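ABC-type metal ion transport system, periplasmic component (Vibrio vulnificus, PDB 3K2D) probably serves as the methionine-binding lipoprotein of an ABC-type importer and, as immunogenic lipoprotein A, activates Toll-like receptor 2. Local coordinates at residues 106-120 with 164-176. The protein carries 4 engineered substitutions. Numbering follows the deposited sequence.
With MET (methionine), chain C.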
ATOM      1  N   VAL A 106      23.615 -11.279  -4.726  1.00 22.15           N
ATOM      2  CA  VAL A 106      22.717 -11.224  -3.573  1.00 20.88           C
ATOM      3  C   VAL A 106      21.271 -11.435  -3.991  1.00 21.31           C
ATOM      4  O   VAL A 106      20.910 -11.324  -5.170  1.00 20.47           O
ATOM      5  CB  VAL A 106      22.788  -9.870  -2.809  1.00 19.73           C
ATOM      6  CG1 VAL A 106      24.151  -9.691  -2.173  1.00 17.81           C
ATOM      7  CG2 VAL A 106      22.476  -8.722  -3.753  1.00 19.35           C
ATOM      8  N   ARG A 107      20.451 -11.734  -2.992  1.00 22.59           N
ATOM      9  CA  ARG A 107      19.026 -11.965  -3.166  1.00 20.67           C
ATOM     10  C   ARG A 107      18.306 -10.693  -2.723  1.00 18.41           C
ATOM     11  O   ARG A 107      18.612 -10.137  -1.675  1.00 17.99           O
ATOM     12  CB  ARG A 107      18.588 -13.152  -2.296  1.00 23.05           C
ATOM     13  CG  ARG A 107      18.001 -14.338  -3.057  1.00 26.85           C
ATOM     14  CD  ARG A 107      18.577 -15.681  -2.579  1.00 29.42           C
ATOM     15  NE  ARG A 107      18.347 -15.933  -1.159  1.00 36.46           N
ATOM     16  CZ  ARG A 107      17.240 -16.476  -0.652  1.00 40.02           C
ATOM     17  NH1 ARG A 107      16.244 -16.843  -1.448  1.00 41.42           N
ATOM     18  NH2 ARG A 107      17.121 -16.632   0.663  1.00 40.34           N
ATOM     19  N   ILE A 108      17.372 -10.224  -3.539  1.00 17.85           N
ATOM     20  CA  ILE A 108      16.587  -9.038  -3.208  1.00 17.34           C
ATOM     21  C   ILE A 108      15.115  -9.430  -3.245  1.00 18.06           C
ATOM     22  O   ILE A 108      14.601  -9.858  -4.281  1.00 18.62           O
ATOM     23  CB  ILE A 108      16.839  -7.877  -4.212  1.00 16.16           C
ATOM     24  CG1 ILE A 108      18.254  -7.324  -4.017  1.00 15.32           C
ATOM     25  CG2 ILE A 108      15.799  -6.790  -4.025  1.00 12.74           C
ATOM     26  CD1 ILE A 108      18.572  -6.103  -4.847  1.00 17.06           C
ATOM     27  N   ALA A 109      14.443  -9.291  -2.109  1.00 17.25           N
ATOM     28  CA  ALA A 109      13.029  -9.643  -2.023  1.00 17.61           C
ATOM     29  C   ALA A 109      12.114  -8.470  -2.398  1.00 17.99           C
ATOM     30  O   ALA A 109      12.381  -7.322  -2.036  1.00 19.04           O
ATOM     31  CB  ALA A 109      12.707 -10.136  -0.619  1.00 16.32           C
ATOM     32  N   VAL A 110      11.040  -8.778  -3.127  1.00 16.67           N
ATOM     33  CA  VAL A 110      10.054  -7.784  -3.573  1.00 15.93           C
ATOM     34  C   VAL A 110       8.648  -8.402  -3.542  1.00 15.65           C
ATOM     35  O   VAL A 110       8.494  -9.620  -3.491  1.00 14.18           O
ATOM     36  CB  VAL A 110      10.326  -7.314  -5.042  1.00 16.71           C
ATOM     37  CG1 VAL A 110      11.777  -6.883  -5.205  1.00 16.55           C
ATOM     38  CG2 VAL A 110      10.000  -8.428  -6.025  1.00 14.37           C
ATOM     39  N   PRO A 111       7.602  -7.561  -3.542  1.00 16.32           N
ATOM     40  CA  PRO A 111       6.239  -8.104  -3.526  1.00 16.11           C
ATOM     41  C   PRO A 111       5.939  -8.801  -4.853  1.00 16.75           C
ATOM     42  O   PRO A 111       6.576  -8.509  -5.864  1.00 15.79           O
ATOM     43  CB  PRO A 111       5.375  -6.875  -3.281  1.00 14.31           C
ATOM     44  CG  PRO A 111       6.224  -5.743  -3.758  1.00 18.01           C
ATOM     45  CD  PRO A 111       7.591  -6.112  -3.294  1.00 16.16           C
ATOM     46  N   ASN A 112       4.981  -9.726  -4.849  1.00 17.46           N
ATOM     47  CA  ASN A 112       4.672 -10.472  -6.062  1.00 18.42           C
ATOM     48  C   ASN A 112       3.422 -10.095  -6.847  1.00 18.49           C
ATOM     49  O   ASN A 112       3.240 -10.574  -7.966  1.00 19.29           O
ATOM     50  CB  ASN A 112       4.645 -11.974  -5.766  1.00 17.46           C
ATOM     51  CG  ASN A 112       3.670 -12.337  -4.678  1.00 16.73           C
ATOM     52  OD1 ASN A 112       2.874 -11.514  -4.237  1.00 16.18           O
ATOM     53  ND2 ASN A 112       3.722 -13.588  -4.242  1.00 16.28           N
ATOM     54  N   ASP A 113       2.546  -9.269  -6.288  1.00 16.61           N
ATOM     55  CA  ASP A 113       1.384  -8.881  -7.066  1.00 15.34           C
ATOM     56  C   ASP A 113       1.983  -8.013  -8.179  1.00 14.53           C
ATOM     57  O   ASP A 113       2.947  -7.286  -7.958  1.00 12.19           O
ATOM     58  CB  ASP A 113       0.372  -8.116  -6.209  1.00 16.60           C
ATOM     59  CG  ASP A 113       0.973  -6.936  -5.524  1.00 16.88           C
ATOM     60  OD1 ASP A 113       1.684  -7.134  -4.520  1.00 20.13           O
ATOM     61  OD2 ASP A 113       0.736  -5.809  -5.993  1.00 17.46           O
ATOM     62  N   PRO A 114       1.423  -8.092  -9.393  1.00 14.78           N
ATOM     63  CA  PRO A 114       1.898  -7.344 -10.563  1.00 13.85           C
ATOM     64  C   PRO A 114       2.184  -5.847 -10.493  1.00 14.12           C
ATOM     65  O   PRO A 114       3.215  -5.412 -10.984  1.00 14.72           O
ATOM     66  CB  PRO A 114       0.885  -7.716 -11.656  1.00 12.55           C
ATOM     67  CG  PRO A 114      -0.330  -8.131 -10.911  1.00 13.11           C
ATOM     68  CD  PRO A 114       0.208  -8.863  -9.713  1.00 14.98           C
ATOM     69  N   THR A 115       1.314  -5.046  -9.894  1.00 14.76           N
ATOM     70  CA  THR A 115       1.599  -3.615  -9.853  1.00 14.29           C
ATOM     71  C   THR A 115       2.675  -3.246  -8.853  1.00 15.11           C
ATOM     72  O   THR A 115       3.414  -2.288  -9.067  1.00 18.06           O
ATOM     73  CB  THR A 115       0.343  -2.761  -9.556  1.00 15.51           C
ATOM     74  OG1 THR A 115      -0.153  -3.060  -8.247  1.00 13.15           O
ATOM     75  CG2 THR A 115      -0.736  -3.030 -10.606  1.00 14.48           C
ATOM     76  N   ASN A 116       2.781  -3.985  -7.757  1.00 14.98           N
ATOM     77  CA  ASN A 116       3.820  -3.661  -6.791  1.00 16.37           C
ATOM     78  C   ASN A 116       5.142  -4.320  -7.179  1.00 17.77           C
ATOM     79  O   ASN A 116       6.209  -3.889  -6.748  1.00 19.14           O
ATOM     80  CB  ASN A 116       3.373  -4.049  -5.377  1.00 16.88           C
ATOM     81  CG  ASN A 116       2.289  -3.118  -4.844  1.00 16.04           C
ATOM     82  OD1 ASN A 116       2.531  -1.928  -4.611  1.00 15.08           O
ATOM     83  ND2 ASN A 116       1.085  -3.650  -4.670  1.00 13.51           N
ATOM     84  N   LEU A 117       5.072  -5.348  -8.020  1.00 18.36           N
ATOM     85  CA  LEU A 117       6.279  -6.018  -8.501  1.00 18.00           C
ATOM     86  C   LEU A 117       6.925  -5.027  -9.459  1.00 17.91           C
ATOM     87  O   LEU A 117       8.116  -4.739  -9.366  1.00 17.69           O
ATOM     88  CB  LEU A 117       5.935  -7.289  -9.283  1.00 18.11           C
ATOM     89  CG  LEU A 117       6.983  -8.411  -9.355  1.00 19.30           C
ATOM     90  CD1 LEU A 117       6.618  -9.318 -10.505  1.00 16.25           C
ATOM     91  CD2 LEU A 117       8.396  -7.877  -9.546  1.00 19.17           C
ATOM     92  N   GLY A 118       6.108  -4.507 -10.374  1.00 18.38           N
ATOM     93  CA  GLY A 118       6.582  -3.552 -11.359  1.00 18.98           C
ATOM     94  C   GLY A 118       7.136  -2.308 -10.708  1.00 19.33           C
ATOM     95  O   GLY A 118       8.144  -1.756 -11.146  1.00 20.83           O
ATOM     96  N   ARG A 119       6.462  -1.867  -9.658  1.00 17.73           N
ATOM     97  CA  ARG A 119       6.876  -0.695  -8.912  1.00 17.26           C
ATOM     98  C   ARG A 119       8.271  -0.923  -8.315  1.00 18.92           C
ATOM     99  O   ARG A 119       9.144  -0.043  -8.378  1.00 18.36           O
ATOM    100  CB  ARG A 119       5.865  -0.447  -7.802  1.00 16.55           C
ATOM    101  CG  ARG A 119       6.125   0.757  -6.944  1.00 15.66           C
ATOM    102  CD  ARG A 119       5.079   0.788  -5.837  1.00 18.27           C
ATOM    103  NE  ARG A 119       5.203   1.948  -4.962  1.00 19.04           N
ATOM    104  CZ  ARG A 119       4.435   2.161  -3.900  1.00 17.35           C
ATOM    105  NH1 ARG A 119       3.486   1.292  -3.586  1.00 15.83           N
ATOM    106  NH2 ARG A 119       4.624   3.236  -3.149  1.00 16.48           N
ATOM    107  N   SER A 120       8.476  -2.112  -7.743  1.00 19.18           N
ATOM    108  CA  SER A 120       9.755  -2.458  -7.128  1.00 17.24           C
ATOM    109  C   SER A 120      10.885  -2.504  -8.143  1.00 16.73           C
ATOM    110  O   SER A 120      11.967  -1.973  -7.895  1.00 17.58           O
ATOM    111  CB  SER A 120       9.660  -3.807  -6.412  1.00 17.71           C
ATOM    112  OG  SER A 120       8.797  -3.742  -5.286  1.00 17.37           O
ATOM    113  N   ARG A 164       9.489 -10.466   7.336  1.00 22.76           N
ATOM    114  CA  ARG A 164      10.280 -11.615   7.742  1.00 24.57           C
ATOM    115  C   ARG A 164      11.367 -11.954   6.716  1.00 24.42           C
ATOM    116  O   ARG A 164      12.326 -12.666   7.029  1.00 26.85           O
ATOM    117  CB  ARG A 164       9.346 -12.812   7.964  1.00 29.14           C
ATOM    118  CG  ARG A 164      10.015 -14.181   7.997  1.00 37.83           C
ATOM    119  CD  ARG A 164      11.017 -14.332   9.134  1.00 45.03           C
ATOM    120  NE  ARG A 164      11.809 -15.556   8.976  1.00 51.42           N
ATOM    121  CZ  ARG A 164      12.766 -15.956   9.813  1.00 52.29           C
ATOM    122  NH1 ARG A 164      13.065 -15.234  10.886  1.00 51.93           N
ATOM    123  NH2 ARG A 164      13.430 -17.080   9.569  1.00 52.58           N
ATOM    124  N   SER A 165      11.240 -11.437   5.499  1.00 22.56           N
ATOM    125  CA  SER A 165      12.231 -11.734   4.473  1.00 21.92           C
ATOM    126  C   SER A 165      13.582 -11.111   4.790  1.00 22.05           C
ATOM    127  O   SER A 165      14.612 -11.613   4.356  1.00 21.70           O
ATOM    128  CB  SER A 165      11.755 -11.259   3.092  1.00 21.95           C
ATOM    129  OG  SER A 165      11.998  -9.879   2.885  1.00 22.78           O
ATOM    130  N   LEU A 166      13.578 -10.019   5.550  1.00 22.71           N
ATOM    131  CA  LEU A 166      14.814  -9.335   5.907  1.00 23.23           C
ATOM    132  C   LEU A 166      15.844 -10.262   6.544  1.00 26.31           C
ATOM    133  O   LEU A 166      17.040  -9.956   6.546  1.00 28.41           O
ATOM    134  CB  LEU A 166      14.524  -8.161   6.854  1.00 18.81           C
ATOM    135  CG  LEU A 166      13.784  -6.965   6.246  1.00 17.09           C
ATOM    136  CD1 LEU A 166      13.425  -5.972   7.340  1.00 11.37           C
ATOM    137  CD2 LEU A 166      14.664  -6.309   5.160  1.00 14.57           C
ATOM    138  N   ASP A 167      15.390 -11.395   7.070  1.00 28.80           N
ATOM    139  CA  ASP A 167      16.291 -12.347   7.718  1.00 30.50           C
ATOM    140  C   ASP A 167      16.853 -13.393   6.766  1.00 30.16           C
ATOM    141  O   ASP A 167      17.680 -14.207   7.160  1.00 30.35           O
ATOM    142  CB  ASP A 167      15.568 -13.063   8.866  1.00 33.66           C
ATOM    143  CG  ASP A 167      15.187 -12.119  10.010  1.00 38.32           C
ATOM    144  OD1 ASP A 167      16.088 -11.481  10.607  1.00 40.08           O
ATOM    145  OD2 ASP A 167      13.978 -12.024  10.321  1.00 40.33           O
ATOM    146  N   ASP A 168      16.421 -13.364   5.511  1.00 30.06           N
ATOM    147  CA  ASP A 168      16.863 -14.355   4.539  1.00 29.88           C
ATOM    148  C   ASP A 168      17.510 -13.797   3.286  1.00 29.14           C
ATOM    149  O   ASP A 168      18.178 -14.529   2.558  1.00 30.16           O
ATOM    150  CB  ASP A 168      15.678 -15.223   4.138  1.00 31.44           C
ATOM    151  CG  ASP A 168      14.948 -15.778   5.335  1.00 34.58           C
ATOM    152  OD1 ASP A 168      15.530 -16.626   6.044  1.00 35.69           O
ATOM    153  OD2 ASP A 168      13.797 -15.355   5.579  1.00 37.88           O
ATOM    154  N   VAL A 169      17.312 -12.511   3.022  1.00 26.65           N
ATOM    155  CA  VAL A 169      17.894 -11.904   1.837  1.00 24.86           C
ATOM    156  C   VAL A 169      18.755 -10.715   2.194  1.00 23.83           C
ATOM    157  O   VAL A 169      18.775 -10.278   3.342  1.00 23.71           O
ATOM    158  CB  VAL A 169      16.804 -11.449   0.853  1.00 25.80           C
ATOM    159  CG1 VAL A 169      15.955 -12.640   0.443  1.00 23.88           C
ATOM    160  CG2 VAL A 169      15.949 -10.364   1.491  1.00 24.81           C
ATOM    161  N   ALA A 170      19.463 -10.187   1.204  1.00 22.00           N
ATOM    162  CA  ALA A 170      20.335  -9.047   1.433  1.00 21.90           C
ATOM    163  C   ALA A 170      19.550  -7.753   1.598  1.00 22.83           C
ATOM    164  O   ALA A 170      19.966  -6.846   2.330  1.00 22.70           O
ATOM    165  CB  ALA A 170      21.317  -8.911   0.283  1.00 20.67           C
ATOM    166  N   LEU A 171      18.405  -7.668   0.932  1.00 22.47           N
ATOM    167  CA  LEU A 171      17.603  -6.457   0.994  1.00 22.16           C
ATOM    168  C   LEU A 171      16.184  -6.701   0.477  1.00 20.06           C
ATOM    169  O   LEU A 171      15.979  -7.472  -0.456  1.00 20.24           O
ATOM    170  CB  LEU A 171      18.318  -5.367   0.181  1.00 23.39           C
ATOM    171  CG  LEU A 171      17.743  -3.956   0.067  1.00 26.23           C
ATOM    172  CD1 LEU A 171      18.887  -2.969  -0.092  1.00 26.32           C
ATOM    173  CD2 LEU A 171      16.771  -3.877  -1.114  1.00 24.81           C
ATOM    174  N   SER A 172      15.210  -6.039   1.089  1.00 19.13           N
ATOM    175  CA  SER A 172      13.814  -6.205   0.701  1.00 17.75           C
ATOM    176  C   SER A 172      13.062  -4.897   0.557  1.00 16.80           C
ATOM    177  O   SER A 172      13.166  -4.013   1.400  1.00 15.80           O
ATOM    178  CB  SER A 172      13.068  -7.047   1.736  1.00 18.73           C
ATOM    179  OG  SER A 172      13.702  -8.287   1.964  1.00 22.90           O
ATOM    180  N   ILE A 173      12.297  -4.787  -0.523  1.00 17.09           N
ATOM    181  CA  ILE A 173      11.468  -3.615  -0.760  1.00 16.02           C
ATOM    182  C   ILE A 173      10.131  -3.999  -0.130  1.00 17.22           C
ATOM    183  O   ILE A 173       9.468  -4.933  -0.579  1.00 18.81           O
ATOM    184  CB  ILE A 173      11.333  -3.331  -2.272  1.00 15.06           C
ATOM    185  CG1 ILE A 173      12.679  -2.802  -2.795  1.00 13.57           C
ATOM    186  CG2 ILE A 173      10.212  -2.324  -2.529  1.00 11.91           C
ATOM    187  CD1 ILE A 173      12.729  -2.569  -4.293  1.00 15.51           C
ATOM    188  N   ILE A 174       9.762  -3.289   0.932  1.00 18.07           N
ATOM    189  CA  ILE A 174       8.547  -3.583   1.678  1.00 17.63           C
ATOM    190  C   ILE A 174       7.558  -2.431   1.689  1.00 18.64           C
ATOM    191  O   ILE A 174       7.955  -1.284   1.879  1.00 20.62           O
ATOM    192  CB  ILE A 174       8.898  -3.902   3.150  1.00 17.87           C
ATOM    193  CG1 ILE A 174      10.005  -4.960   3.204  1.00 18.34           C
ATOM    194  CG2 ILE A 174       7.662  -4.365   3.896  1.00 14.60           C
ATOM    195  CD1 ILE A 174      10.514  -5.267   4.611  1.00 18.09           C
ATOM    196  N   ASN A 175       6.275  -2.740   1.486  1.00 17.33           N
ATOM    197  CA  ASN A 175       5.216  -1.732   1.525  1.00 15.50           C
ATOM    198  C   ASN A 175       5.255  -1.184   2.957  1.00 15.65           C
ATOM    199  O   ASN A 175       5.449  -1.949   3.907  1.00 15.98           O
ATOM    200  CB  ASN A 175       3.838  -2.377   1.277  1.00 13.99           C
ATOM    201  CG  ASN A 175       3.701  -2.980  -0.114  1.00 14.00           C
ATOM    202  OD1 ASN A 175       3.461  -2.274  -1.095  1.00 16.21           O
ATOM    203  ND2 ASN A 175       3.856  -4.293  -0.206  1.00 10.71           N
ATOM    204  N   THR A 176       5.074   0.123   3.124  1.00 14.95           N
ATOM    205  CA  THR A 176       5.103   0.711   4.465  1.00 15.72           C
ATOM    206  C   THR A 176       4.015   0.088   5.344  1.00 15.51           C
ATOM    207  O   THR A 176       4.111   0.066   6.567  1.00 15.59           O
ATOM    208  CB  THR A 176       4.920   2.250   4.402  1.00 16.78           C
ATOM    209  OG1 THR A 176       6.019   2.838   3.691  1.00 13.82           O
ATOM    210  CG2 THR A 176       4.858   2.839   5.795  1.00 16.37           C
TER
HETATM  211  N   MET C 266      -0.336   0.780   0.669  1.00 11.46           N
HETATM  212  CA  MET C 266       0.576   0.286  -0.433  1.00 12.66           C
HETATM  213  C   MET C 266       1.604   1.335  -0.666  1.00 13.50           C
HETATM  214  O   MET C 266       1.247   2.545  -0.699  1.00 11.22           O
HETATM  215  CB  MET C 266      -0.106   0.088  -1.771  1.00 11.70           C
HETATM  216  CG  MET C 266      -1.146  -0.940  -1.779  1.00  8.93           C
HETATM  217  SD  MET C 266      -1.518  -1.465  -3.415  1.00  1.00           S
HETATM  218  CE  MET C 266      -2.699  -2.610  -2.803  1.00  1.77           C
HETATM  219  OXT MET C 266       2.778   0.980  -0.848  1.00 15.33           O
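Ala109 is gripped through its backbone by two residues of strand 171-174: its N donates to Leu171 O at 2.9 Å, and its O accepts from Ile173 N in a straighter bond (163° at the hydrogen). Bonding in this way to the two residues that flank its bridge partner, Ser172, is the pattern of parallel strands, and CA-H...O contacts from Ile108 CA to Leu171 O and from Ser172 CA to Ala109 O fill the intervals. Two residues before Ala109, at the start of the strand, Arg107 O is met by Ala170 N, 3.0 Å away, rather than by Leu171 N.

Side chains sort by sheet face. Beside the Ala109 methyl sit Ser165 and Ser172; Ser172 OG donates to Ser165 OG, which is in turn bonded to Leu162 O, and Ser172 OG comes within 3.3 Å of Ala109 CB. Ile108 and Leu171 project from the other face. Further along, Ile173 lays CG2 against Ser120 OG, 3.4 Å away, joining the strand to helix 114-126.

The fold is that of a periplasmic binding protein, with two alpha/beta lobes closing on the ligand; strand 107-111 lies between 153-157 and 171-174 in one lobe's sheet. At the cleft end of these strands, Arg119, fully extended with CG anti to its backbone N (chi1 -179°), gives NH1 to methionine OXT at 2.8 Å, while Glu194 pairs with its NE. Asn116 ND2 donates to the syn lone pair of Asp113 OD2, the helix N-cap, and Asn116 OD1 is bonded to His63. Asn175 crosses Asn116, their amide planes 86° apart, and also lines the pocket.

At the far end Val169 CG1 lies over one face of the Arg107 guanidinium, whose NH2 makes a weak bond to Asp168 O.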